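Local coordinates for protein D-glucosaminate-6-phosphate ammonia lyase (Salmonella typhimurium, PDB 7LCE) that belongs to the pyridoxal-phosphate-dependent aminotransferase-like superfamily and carries its cofactor covalently bound to the chain, at residues S67-C72 and M244-E249; R110-D115 and H162-K167; T153-Y158 and P185-A190; A204-Y209 and G221-R226. All coordinates share one frame; numbering follows the deposited sequence.

Contact 1 of 4, residues S67-C72 and M244-E249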
loop_
_atom_site.group_PDB
_atom_site.type_symbol
_atom_site.label_atom_id
_atom_site.label_comp_id
_atom_site.label_asym_id
_atom_site.label_seq_id
_atom_site.Cartn_x
_atom_site.Cartn_y
_atom_site.Cartn_z
ATOM N N SER A 67 39.037 15.784 16.138
ATOM C CA SER A 67 39.293 14.585 15.353
ATOM C C SER A 67 38.821 13.365 16.129
ATOM O O SER A 67 38.653 13.406 17.351
ATOM C CB SER A 67 40.779 14.445 14.996
ATOM O OG SER A 67 41.221 15.516 14.179
ATOM N N TYR A 68 38.605 12.272 15.400
ATOM C CA TYR A 68 38.167 11.014 15.990
ATOM C C TYR A 68 38.863 9.873 15.269
ATOM O O TYR A 68 38.817 9.799 14.038
ATOM C CB TYR A 68 36.645 10.857 15.898
ATOM C CG TYR A 68 36.119 9.543 16.434
ATOM C CD1 TYR A 68 36.173 9.253 17.791
ATOM C CD2 TYR A 68 35.557 8.599 15.586
ATOM C CE1 TYR A 68 35.692 8.055 18.286
ATOM C CE2 TYR A 68 35.073 7.397 16.073
ATOM C CZ TYR A 68 35.143 7.131 17.424
ATOM O OH TYR A 68 34.660 5.936 17.916
ATOM N N ILE A 69 39.494 8.981 16.035
ATOM C CA ILE A 69 40.269 7.878 15.478
ATOM C C ILE A 69 39.361 6.675 15.266
ATOM O O ILE A 69 38.527 6.347 16.119
ATOM C CB ILE A 69 41.457 7.522 16.393
ATOM C CG1 ILE A 69 42.432 8.694 16.489
ATOM C CG2 ILE A 69 42.176 6.281 15.889
ATOM C CD1 ILE A 69 43.708 8.359 17.233
ATOM N N THR A 70 39.522 6.019 14.121
ATOM C CA THR A 70 38.755 4.844 13.736
ATOM C C THR A 70 39.708 3.698 13.408
ATOM O O THR A 70 40.933 3.855 13.405
ATOM C CB THR A 70 37.851 5.154 12.540
ATOM O OG1 THR A 70 38.661 5.522 11.417
ATOM C CG2 THR A 70 36.901 6.295 12.865
ATOM N N SER A 71 39.131 2.526 13.127
ATOM C CA SER A 71 39.951 1.363 12.796
ATOM C C SER A 71 40.525 1.461 11.390
ATOM O O SER A 71 41.616 0.943 11.127
ATOM C CB SER A 71 39.133 0.080 12.940
ATOM O OG SER A 71 38.067 0.055 12.007
ATOM N N CYS A 72 39.808 2.109 10.477
ATOM C CA CYS A 72 40.248 2.227 9.094
ATOM C C CYS A 72 39.454 3.344 8.430
ATOM O O CYS A 72 38.506 3.884 9.004
ATOM C CB CYS A 72 40.076 0.902 8.349
ATOM S SG CYS A 72 38.405 0.230 8.459
ATOM N N MET A 244 33.401 -1.665 14.691
ATOM C CA MET A 244 34.563 -1.206 13.941
ATOM C C MET A 244 35.632 -0.727 14.914
ATOM O O MET A 244 36.115 0.406 14.812
ATOM C CB MET A 244 34.169 -0.085 12.979
ATOM C CG MET A 244 32.944 -0.400 12.142
ATOM S SD MET A 244 32.207 1.071 11.403
ATOM C CE MET A 244 30.759 0.350 10.628
ATOM N N LYS A 245 36.001 -1.585 15.861
ATOM C CA LYS A 245 36.763 -1.154 17.023
ATOM C C LYS A 245 38.244 -0.999 16.713
ATOM O O LYS A 245 38.835 -1.810 15.995
ATOM C CB LYS A 245 36.579 -2.142 18.176
ATOM C CG LYS A 245 36.780 -1.519 19.548
ATOM C CD LYS A 245 36.774 -2.568 20.644
ATOM C CE LYS A 245 36.907 -1.925 22.013
ATOM N NZ LYS A 245 37.126 -2.938 23.080
ATOM N N ILE A 246 38.834 0.060 17.259
ATOM C CA ILE A 246 40.279 0.214 17.342
ATOM C C ILE A 246 40.633 0.374 18.815
ATOM O O ILE A 246 39.992 1.153 19.531
ATOM C CB ILE A 246 40.791 1.402 16.502
ATOM C CG1 ILE A 246 42.295 1.594 16.705
ATOM C CG2 ILE A 246 40.034 2.685 16.822
ATOM C CD1 ILE A 246 42.906 2.630 15.794
ATOM N N GLY A 247 41.632 -0.375 19.270
ATOM C CA GLY A 247 41.995 -0.376 20.669
ATOM C C GLY A 247 42.902 0.773 21.047
ATOM O O GLY A 247 43.319 1.585 20.221
ATOM N N LYS A 248 43.201 0.840 22.346
ATOM C CA LYS A 248 44.090 1.881 22.853
ATOM C C LYS A 248 45.489 1.765 22.264
ATOM O O LYS A 248 46.186 2.776 22.120
ATOM C CB LYS A 248 44.153 1.819 24.379
ATOM C CG LYS A 248 44.390 0.422 24.933
ATOM C CD LYS A 248 44.502 0.432 26.450
ATOM C CE LYS A 248 44.671 -0.977 26.999
ATOM N NZ LYS A 248 45.742 -1.738 26.300
ATOM N N GLU A 249 45.915 0.551 21.912
ATOM C CA GLU A 249 47.281 0.369 21.432
ATOM C C GLU A 249 47.476 1.012 20.063
ATOM O O GLU A 249 48.486 1.687 19.830
ATOM C CB GLU A 249 47.640 -1.122 21.410
ATOM C CG GLU A 249 46.953 -1.967 20.340
ATOM C CD GLU A 249 45.508 -2.293 20.670
ATOM O OE1 GLU A 249 45.073 -2.017 21.808
ATOM O OE2 GLU A 249 44.806 -2.827 19.786
#

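Contact 2 of 4, residues R110-D115 and H162-K167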
loop_
_atom_site.group_PDB
_atom_site.type_symbol
_atom_site.label_atom_id
_atom_site.label_comp_id
_atom_site.label_asym_id
_atom_site.label_seq_id
_atom_site.Cartn_x
_atom_site.Cartn_y
_atom_site.Cartn_z
ATOM N N ARG A 110 28.591 10.315 -9.598
ATOM C CA ARG A 110 28.639 8.962 -10.146
ATOM C C ARG A 110 30.067 8.574 -10.508
ATOM O O ARG A 110 30.471 7.418 -10.332
ATOM C CB ARG A 110 27.723 8.850 -11.365
ATOM C CG ARG A 110 27.879 7.545 -12.135
ATOM C CD ARG A 110 26.801 7.374 -13.192
ATOM N NE ARG A 110 25.571 6.835 -12.626
ATOM C CZ ARG A 110 24.500 7.561 -12.336
ATOM N NH1 ARG A 110 24.465 8.862 -12.563
ATOM N NH2 ARG A 110 23.437 6.963 -11.806
ATOM N N GLY A 111 30.855 9.532 -10.993
ATOM C CA GLY A 111 32.254 9.271 -11.270
ATOM C C GLY A 111 33.089 8.967 -10.045
ATOM O O GLY A 111 34.235 8.531 -10.193
ATOM N N HIS A 112 32.552 9.195 -8.846
ATOM C CA HIS A 112 33.261 8.903 -7.609
ATOM C C HIS A 112 32.817 7.606 -6.947
ATOM O O HIS A 112 33.417 7.206 -5.944
ATOM C CB HIS A 112 33.092 10.059 -6.620
ATOM C CG HIS A 112 33.870 11.280 -6.990
ATOM N ND1 HIS A 112 33.950 12.388 -6.175
ATOM C CD2 HIS A 112 34.606 11.567 -8.089
ATOM C CE1 HIS A 112 34.704 13.305 -6.755
ATOM N NE2 HIS A 112 35.113 12.832 -7.918
ATOM N N ASN A 113 31.793 6.939 -7.478
ATOM C CA ASN A 113 31.370 5.660 -6.923
ATOM C C ASN A 113 32.385 4.599 -7.322
ATOM O O ASN A 113 32.250 3.965 -8.375
ATOM C CB ASN A 113 29.971 5.290 -7.416
ATOM C CG ASN A 113 29.366 4.143 -6.638
ATOM O OD1 ASN A 113 30.078 3.304 -6.087
ATOM N ND2 ASN A 113 28.040 4.100 -6.590
ATOM N N VAL A 114 33.396 4.389 -6.481
ATOM C CA VAL A 114 34.556 3.594 -6.852
ATOM C C VAL A 114 34.652 2.355 -5.972
ATOM O O VAL A 114 34.092 2.286 -4.874
ATOM C CB VAL A 114 35.855 4.414 -6.764
ATOM C CG1 VAL A 114 35.839 5.532 -7.794
ATOM C CG2 VAL A 114 36.025 4.976 -5.360
ATOM N N ASP A 115 35.381 1.366 -6.483
ATOM C CA ASP A 115 35.660 0.114 -5.792
ATOM C C ASP A 115 37.145 0.089 -5.453
ATOM O O ASP A 115 37.990 0.088 -6.357
ATOM C CB ASP A 115 35.279 -1.084 -6.665
ATOM C CG ASP A 115 35.239 -2.396 -5.892
ATOM O OD1 ASP A 115 36.195 -2.685 -5.141
ATOM O OD2 ASP A 115 34.259 -3.154 -6.055
ATOM N N HIS A 162 42.737 8.176 -7.149
ATOM C CA HIS A 162 42.969 7.827 -8.543
ATOM C C HIS A 162 41.914 6.855 -9.060
ATOM O O HIS A 162 41.769 6.706 -10.277
ATOM C CB HIS A 162 44.374 7.249 -8.717
ATOM C CG HIS A 162 44.566 5.915 -8.067
ATOM N ND1 HIS A 162 44.749 5.769 -6.708
ATOM C CD2 HIS A 162 44.612 4.666 -8.588
ATOM C CE1 HIS A 162 44.893 4.488 -6.420
ATOM N NE2 HIS A 162 44.814 3.797 -7.543
ATOM N N HIS A 163 41.181 6.190 -8.157
ATOM C CA HIS A 163 40.060 5.353 -8.577
ATOM C C HIS A 163 38.962 6.176 -9.235
ATOM O O HIS A 163 38.269 5.683 -10.133
ATOM C CB HIS A 163 39.471 4.601 -7.379
ATOM C CG HIS A 163 40.369 3.548 -6.807
ATOM N ND1 HIS A 163 40.878 2.512 -7.559
ATOM C CD2 HIS A 163 40.822 3.354 -5.545
ATOM C CE1 HIS A 163 41.621 1.736 -6.789
ATOM N NE2 HIS A 163 41.602 2.224 -5.562
ATOM N N CYS A 164 38.780 7.422 -8.801
ATOM C CA CYS A 164 37.702 8.254 -9.311
ATOM C C CYS A 164 37.994 8.729 -10.730
ATOM O O CYS A 164 39.143 8.789 -11.177
ATOM C CB CYS A 164 37.479 9.461 -8.403
ATOM S SG CYS A 164 37.113 9.040 -6.692
ATOM N N VAL A 165 36.920 9.073 -11.442
ATOM C CA VAL A 165 37.057 9.687 -12.754
ATOM C C VAL A 165 37.712 11.051 -12.588
ATOM O O VAL A 165 37.274 11.875 -11.775
ATOM C CB VAL A 165 35.689 9.795 -13.445
ATOM C CG1 VAL A 165 35.843 10.382 -14.838
ATOM C CG2 VAL A 165 35.024 8.427 -13.513
ATOM N N GLN A 166 38.780 11.289 -13.349
ATOM C CA GLN A 166 39.563 12.513 -13.177
ATOM C C GLN A 166 38.886 13.705 -13.847
ATOM O O GLN A 166 38.408 14.624 -13.175
ATOM C CB GLN A 166 40.981 12.301 -13.716
ATOM C CG GLN A 166 41.731 11.153 -13.050
ATOM C CD GLN A 166 41.960 11.384 -11.566
ATOM O OE1 GLN A 166 42.067 12.524 -11.111
ATOM N NE2 GLN A 166 42.036 10.300 -10.803
ATOM N N LYS A 167 38.833 13.703 -15.175
ATOM C CA LYS A 167 38.272 14.830 -15.906
ATOM C C LYS A 167 36.756 14.715 -16.027
ATOM O O LYS A 167 36.186 13.620 -16.020
ATOM C CB LYS A 167 38.903 14.948 -17.295
ATOM C CG LYS A 167 40.333 15.470 -17.275
ATOM C CD LYS A 167 40.861 15.705 -18.681
ATOM C CE LYS A 167 42.314 16.155 -18.658
ATOM N NZ LYS A 167 42.823 16.465 -20.023
#

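Contact 3 of 4, residues T153-Y158 and P185-A190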
loop_
_atom_site.group_PDB
_atom_site.type_symbol
_atom_site.label_atom_id
_atom_site.label_comp_id
_atom_site.label_asym_id
_atom_site.label_seq_id
_atom_site.Cartn_x
_atom_site.Cartn_y
_atom_site.Cartn_z
ATOM N N THR A 153 18.056 14.664 1.887
ATOM C CA THR A 153 19.508 14.614 1.783
ATOM C C THR A 153 20.143 14.792 3.155
ATOM O O THR A 153 19.747 15.674 3.924
ATOM C CB THR A 153 20.011 15.695 0.826
ATOM O OG1 THR A 153 19.421 15.504 -0.466
ATOM C CG2 THR A 153 21.522 15.620 0.693
ATOM N N ALA A 154 21.127 13.949 3.467
ATOM C CA ALA A 154 21.802 13.994 4.757
ATOM C C ALA A 154 23.227 14.513 4.690
ATOM O O ALA A 154 23.696 15.103 5.667
ATOM C CB ALA A 154 21.821 12.601 5.396
ATOM N N ALA A 155 23.923 14.322 3.571
ATOM C CA ALA A 155 25.302 14.774 3.440
ATOM C C ALA A 155 25.709 14.725 1.975
ATOM O O ALA A 155 25.068 14.058 1.155
ATOM C CB ALA A 155 26.257 13.921 4.284
ATOM N N LEU A 156 26.790 15.435 1.663
ATOM C CA LEU A 156 27.456 15.351 0.371
ATOM C C LEU A 156 28.795 14.650 0.555
ATOM O O LEU A 156 29.472 14.848 1.569
ATOM C CB LEU A 156 27.679 16.738 -0.239
ATOM C CG LEU A 156 26.494 17.486 -0.852
ATOM C CD1 LEU A 156 25.541 17.993 0.219
ATOM C CD2 LEU A 156 26.986 18.636 -1.726
ATOM N N LEU A 157 29.178 13.831 -0.422
ATOM C CA LEU A 157 30.402 13.043 -0.335
ATOM C C LEU A 157 31.295 13.341 -1.530
ATOM O O LEU A 157 30.869 13.195 -2.682
ATOM C CB LEU A 157 30.093 11.549 -0.262
ATOM C CG LEU A 157 31.330 10.667 -0.078
ATOM C CD1 LEU A 157 31.864 10.804 1.328
ATOM C CD2 LEU A 157 31.022 9.214 -0.389
ATOM N N TYR A 158 32.528 13.750 -1.253
ATOM C CA TYR A 158 33.557 13.936 -2.264
ATOM C C TYR A 158 34.663 12.918 -2.024
ATOM O O TYR A 158 35.165 12.799 -0.903
ATOM C CB TYR A 158 34.121 15.359 -2.219
ATOM C CG TYR A 158 35.045 15.698 -3.366
ATOM C CD1 TYR A 158 36.388 15.342 -3.333
ATOM C CD2 TYR A 158 34.581 16.391 -4.477
ATOM C CE1 TYR A 158 37.242 15.654 -4.377
ATOM C CE2 TYR A 158 35.428 16.709 -5.527
ATOM C CZ TYR A 158 36.757 16.338 -5.471
ATOM O OH TYR A 158 37.608 16.648 -6.510
ATOM N N PRO A 185 26.311 18.783 5.920
ATOM C CA PRO A 185 27.736 18.499 6.111
ATOM C C PRO A 185 28.349 17.913 4.849
ATOM O O PRO A 185 27.727 17.112 4.147
ATOM C CB PRO A 185 27.742 17.491 7.265
ATOM C CG PRO A 185 26.433 16.797 7.145
ATOM C CD PRO A 185 25.457 17.839 6.661
ATOM N N LEU A 186 29.580 18.327 4.562
ATOM C CA LEU A 186 30.341 17.799 3.438
ATOM C C LEU A 186 31.363 16.797 3.952
ATOM O O LEU A 186 32.163 17.117 4.835
ATOM C CB LEU A 186 31.050 18.918 2.673
ATOM C CG LEU A 186 32.029 18.432 1.601
ATOM C CD1 LEU A 186 31.311 17.578 0.566
ATOM C CD2 LEU A 186 32.742 19.595 0.939
ATOM N N ILE A 187 31.333 15.592 3.393
ATOM C CA ILE A 187 32.218 14.507 3.796
ATOM C C ILE A 187 33.205 14.265 2.664
ATOM O O ILE A 187 32.808 14.161 1.498
ATOM C CB ILE A 187 31.425 13.231 4.124
ATOM C CG1 ILE A 187 30.376 13.528 5.196
ATOM C CG2 ILE A 187 32.352 12.117 4.581
ATOM C CD1 ILE A 187 29.524 12.337 5.563
ATOM N N VAL A 188 34.486 14.175 3.006
ATOM C CA VAL A 188 35.548 13.976 2.029
ATOM C C VAL A 188 36.266 12.677 2.354
ATOM O O VAL A 188 36.728 12.479 3.483
ATOM C CB VAL A 188 36.537 15.154 2.009
ATOM C CG1 VAL A 188 37.735 14.811 1.147
ATOM C CG2 VAL A 188 35.854 16.404 1.488
ATOM N N ASP A 189 36.354 11.796 1.364
ATOM C CA ASP A 189 37.128 10.568 1.481
ATOM C C ASP A 189 38.520 10.838 0.921
ATOM O O ASP A 189 38.703 10.923 -0.298
ATOM C CB ASP A 189 36.433 9.428 0.742
ATOM C CG ASP A 189 37.255 8.150 0.722
ATOM O OD1 ASP A 189 38.242 8.043 1.481
ATOM O OD2 ASP A 189 36.898 7.239 -0.054
ATOM N N ALA A 190 39.500 10.967 1.813
ATOM C CA ALA A 190 40.885 11.176 1.413
ATOM C C ALA A 190 41.755 10.090 2.032
ATOM O O ALA A 190 42.738 10.386 2.719
ATOM C CB ALA A 190 41.366 12.563 1.837
#

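Contact 4 of 4, residues A204-Y209 and G221-R226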
loop_
_atom_site.group_PDB
_atom_site.type_symbol
_atom_site.label_atom_id
_atom_site.label_comp_id
_atom_site.label_asym_id
_atom_site.label_seq_id
_atom_site.Cartn_x
_atom_site.Cartn_y
_atom_site.Cartn_z
ATOM N N ALA A 204 35.622 21.583 4.114
ATOM C CA ALA A 204 34.931 20.322 4.337
ATOM C C ALA A 204 34.654 20.124 5.821
ATOM O O ALA A 204 35.451 20.521 6.676
ATOM C CB ALA A 204 35.759 19.159 3.795
ATOM N N ASP A 205 33.504 19.522 6.125
ATOM C CA ASP A 205 33.109 19.340 7.517
ATOM C C ASP A 205 33.774 18.122 8.149
ATOM O O ASP A 205 34.190 18.180 9.311
ATOM C CB ASP A 205 31.587 19.244 7.613
ATOM C CG ASP A 205 30.899 20.538 7.217
ATOM O OD1 ASP A 205 31.111 21.563 7.904
ATOM O OD2 ASP A 205 30.165 20.538 6.207
ATOM N N MET A 206 33.884 17.015 7.413
ATOM C CA MET A 206 34.527 15.806 7.918
ATOM C C MET A 206 35.381 15.190 6.820
ATOM O O MET A 206 34.882 14.919 5.723
ATOM C CB MET A 206 33.496 14.781 8.411
ATOM C CG MET A 206 32.691 15.225 9.623
ATOM S SD MET A 206 31.384 14.060 10.062
ATOM C CE MET A 206 30.161 14.364 8.786
ATOM N N VAL A 207 36.657 14.957 7.121
ATOM C CA VAL A 207 37.608 14.364 6.187
ATOM C C VAL A 207 38.165 13.084 6.797
ATOM O O VAL A 207 38.485 13.045 7.991
ATOM C CB VAL A 207 38.744 15.349 5.843
ATOM C CG1 VAL A 207 39.647 14.773 4.769
ATOM C CG2 VAL A 207 38.166 16.684 5.397
ATOM N N ILE A 208 38.276 12.037 5.981
ATOM C CA ILE A 208 38.662 10.705 6.437
ATOM C C ILE A 208 40.007 10.334 5.826
ATOM O O ILE A 208 40.200 10.459 4.611
ATOM C CB ILE A 208 37.601 9.650 6.078
ATOM C CG1 ILE A 208 36.288 9.928 6.809
ATOM C CG2 ILE A 208 38.108 8.260 6.409
ATOM C CD1 ILE A 208 35.333 10.804 6.041
ATOM N N TYR A 209 40.932 9.881 6.670
ATOM C CA TYR A 209 42.240 9.402 6.249
ATOM C C TYR A 209 42.440 7.968 6.723
ATOM O O TYR A 209 41.748 7.485 7.623
ATOM C CB TYR A 209 43.370 10.284 6.798
ATOM C CG TYR A 209 43.399 11.692 6.251
ATOM C CD1 TYR A 209 42.627 12.695 6.817
ATOM C CD2 TYR A 209 44.220 12.023 5.181
ATOM C CE1 TYR A 209 42.656 13.984 6.322
ATOM C CE2 TYR A 209 44.256 13.307 4.678
ATOM C CZ TYR A 209 43.473 14.286 5.252
ATOM O OH TYR A 209 43.509 15.571 4.756
ATOM N N GLY A 221 42.618 4.658 11.358
ATOM C CA GLY A 221 42.129 5.721 10.501
ATOM C C GLY A 221 41.564 6.799 11.396
ATOM O O GLY A 221 41.396 6.602 12.602
ATOM N N PHE A 222 41.279 7.957 10.807
ATOM C CA PHE A 222 40.723 9.030 11.616
ATOM C C PHE A 222 39.829 9.935 10.783
ATOM O O PHE A 222 39.996 10.064 9.567
ATOM C CB PHE A 222 41.832 9.840 12.302
ATOM C CG PHE A 222 42.848 10.420 11.358
ATOM C CD1 PHE A 222 43.933 9.666 10.940
ATOM C CD2 PHE A 222 42.742 11.728 10.921
ATOM C CE1 PHE A 222 44.880 10.198 10.084
ATOM C CE2 PHE A 222 43.687 12.266 10.065
ATOM C CZ PHE A 222 44.758 11.501 9.648
ATOM N N ILE A 223 38.860 10.542 11.465
ATOM C CA ILE A 223 37.997 11.577 10.911
ATOM C C ILE A 223 38.414 12.903 11.526
ATOM O O ILE A 223 38.588 12.996 12.747
ATOM C CB ILE A 223 36.514 11.288 11.196
ATOM C CG1 ILE A 223 36.155 9.864 10.765
ATOM C CG2 ILE A 223 35.636 12.322 10.511
ATOM C CD1 ILE A 223 34.757 9.441 11.161
ATOM N N THR A 224 38.569 13.925 10.690
ATOM C CA THR A 224 38.977 15.246 11.145
ATOM C C THR A 224 38.064 16.301 10.533
ATOM O O THR A 224 37.646 16.178 9.378
ATOM C CB THR A 224 40.452 15.518 10.785
ATOM O OG1 THR A 224 40.859 16.783 11.315
ATOM C CG2 THR A 224 40.662 15.505 9.275
ATOM N N GLY A 225 37.740 17.326 11.315
ATOM C CA GLY A 225 36.830 18.350 10.824
ATOM C C GLY A 225 36.309 19.238 11.935
ATOM O O GLY A 225 36.997 19.480 12.934
ATOM N N ARG A 226 35.084 19.728 11.745
ATOM C CA ARG A 226 34.495 20.648 12.705
ATOM C C ARG A 226 34.050 19.906 13.959
ATOM O O ARG A 226 33.611 18.754 13.902
ATOM C CB ARG A 226 33.316 21.395 12.080
ATOM C CG ARG A 226 33.699 22.176 10.833
ATOM C CD ARG A 226 32.714 23.292 10.534
ATOM N NE ARG A 226 33.174 24.131 9.434
ATOM C CZ ARG A 226 34.064 25.105 9.560
ATOM N NH1 ARG A 226 34.620 25.387 10.728
ATOM N NH2 ARG A 226 34.407 25.815 8.488
#

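Contact 1 of 4, residues S67-C72 and M244-E249
I246 is the side chain that reaches across from 244-249, and it lies against the backbone of T70 and S71 where the strand 66-70 runs out. Its CB points at the partner segment and sits 3.8 Å from S71 CA. The two branches then divide the work. CG1 is anti to the backbone N (chi1 176°) and the chain stays extended beyond it (chi2 173°), which carries CD1 to 3.3 Å from T70 O. The shorter branch, CG2, rests on the carbonyl carbon of T70. CD1 also meets I69 CG2 at 3.7 Å, the two isoleucine side chains crossing at about a right angle; in I69 it is the short branch that makes this touch.

S71 also meets two carbonyl oxygens of the partner segment. Its OG gives a weak hydrogen bond to M244 O at 3.4 Å, while its CB lies 3.6 Å from K245 O. M244 turns its CB beside this hydroxyl but sends its thioether away, towards A75 and A78 of helix 73-86. Within 67-72, T70 OG1 donates to C72 O at 2.9 Å, from above the carbonyl plane. A243 of a second subunit also packs on S71. The contact sets the end of an outer strand of the large-domain sheet, leading through C72 as N-cap into helix 73-86, against the approach to helix 248-262, with G247 at its N-cap position, in the aminotransferase-like fold.

Contact 2 of 4, residues R110-D115 and H162-K167
H112 and C164 meet where the loops following two neighbouring strands, 105-109 and 153-159, come together. The H112 side chain can be followed outward. Its CB lies 4.1 Å from C164 SG, although the bond from CA points away from the other segment, and CG is about as close to the same sulfur. With CG anti to the carbonyl carbon (chi1 -73°), the ring swings back towards the cysteine. CD2 makes the nearest approach, 3.6 Å from C164 CB, and NE2 follows at 4.1 Å from that same carbon. C164 SG stands 4.2 Å from the centroid of the H112 ring, 31° off the normal, an oblique sulfur-aromatic contact. Further round the ring, CE1 meets Y158, with the two rings edge-to-face.

Beside this pair, V165 N donates to G111 O at 3.0 Å in an almost straight bond (176°), and V165 CG2 lies against the glycine. V114 supplies the apolar side: its CG1 sits 3.4 Å from H163 O and also touches C164 SG, while its CB packs on H163 CB. The H163 imidazole lies between D115 O, above the ring centre, and H162 NE2 on the opposite face, which is nearer the rim.

A third subunit borders the 110-115 loop, where its S137 bonds to N113 O and its N138 to D115 N. The contact joins loops at the carboxyl ends of adjacent parallel strands, the end of the sheet that carries the cofactor pocket in aminotransferase-like folds.

Contact 3 of 4, residues T153-Y158 and P185-A190
A beta-alpha-beta unit, strand 153-159, helix 172-181 and strand 186-189, brings L156, L157 and Y158 alongside L186, I187 and V188 as parallel neighbours. Four backbone hydrogen bonds alternate along the pair. L156 N donates to P185 O at 3.1 Å, and L156 O accepts from I187 N at 2.7 Å. Y158 repeats the pattern, its N bonding to I187 O at 2.8 Å and its O taking D189 N at 2.7 Å. Each residue of the ladder pairs with its equivalent: L156 with L186, L157 with I187, Y158 with V188.

On the face that bears L157 and I187, L157 CD1 touches I187 CG2 at 3.5 Å. L157 CG is anti to the backbone N (chi1 -176°), which swings this methyl towards the neighbouring strand. The other branch of I187 ends at CD1, 3.8 Å from A155 CB, so one isoleucine bridges two residues of the first strand. The reverse face bears L156, Y158, L186 and V188. There L186 CD1 lies over the peptide of L156, 3.8 Å from L156 CB, and Y158 CB comes within 4.2 Å of V188 CG2 while the phenol leads off towards F175. Helix 172-181 covers this side, through F175, I172 and V176.

Following V188, D189 places OD2 near N1 of the cofactor-bearing modified residue at position 213. An aspartate at this point of the sheet, close to the pyridine nitrogen, is characteristic of the fold-type I, aminotransferase-like domain.

Contact 4 of 4, residues A204-Y209 and G221-R226
V207 and T224 form a hydrogen-bonded pair of a beta hairpin, strands 206-210 and 221-225, whose connection contains the cofactor-bearing residue. V207 N donates to T224 O at 2.8 Å and T224 N returns a bond to V207 O at 2.8 Å. The Y209 and F222 pair is joined likewise: Y209 N to F222 O at 3.0 Å, F222 N to Y209 O at 3.3 Å. Beyond the strands, R226 N reaches D205 O at 3.0 Å, so the ladder continues to the residue at the N-cap position of helix 227-234.

The polar side chains find their partners mostly outside the hairpin. D205 OD2 accepts from L186 N of the adjacent strand. OD1 lies 3.6 Å from R226 NE at the guanidinium edge, a long salt bridge that remains doubtful, as R226 has two conformers. T224 OG1, anti to its own amide nitrogen (chi1 -176°), bonds to the hydroxyls of T62 and S67, leaving CG2 at the edge of the Y209 ring. Y209 OH is taken up by D195 O.

On the face carrying M206, I208 and I223, I208 CG1 meets I223 CG1, the two side chains lying side by side and pointing the same way. On the reverse face the Y209 and F222 rings are nearly parallel (16°) but barely overlap, and Y209 CB sits over the F222 face, 3.8 Å from its centroid.

In the fold
From the N terminus, the chain enters contact 1 along strand 66-70 and does not close it until 244-249, so the other three contacts fall within that excursion. Contact 2 opens next, at 110-115, but before it closes at 162-167 segment 153-158 has begun contact 3; these two therefore cross, and they meet where H112 reaches Y158. Contact 3 closes at 185-190, and contact 4 follows in series as a hairpin. Strands 186-189 and 206-210 are neighbours, as are 221-225 and 66-70, so contacts 3 and 4 lie within one mixed sheet, and contact 1 ties its outer strand 66-70 to the segment entering helix 248-262, while contact 2 joins loops following two of its strands.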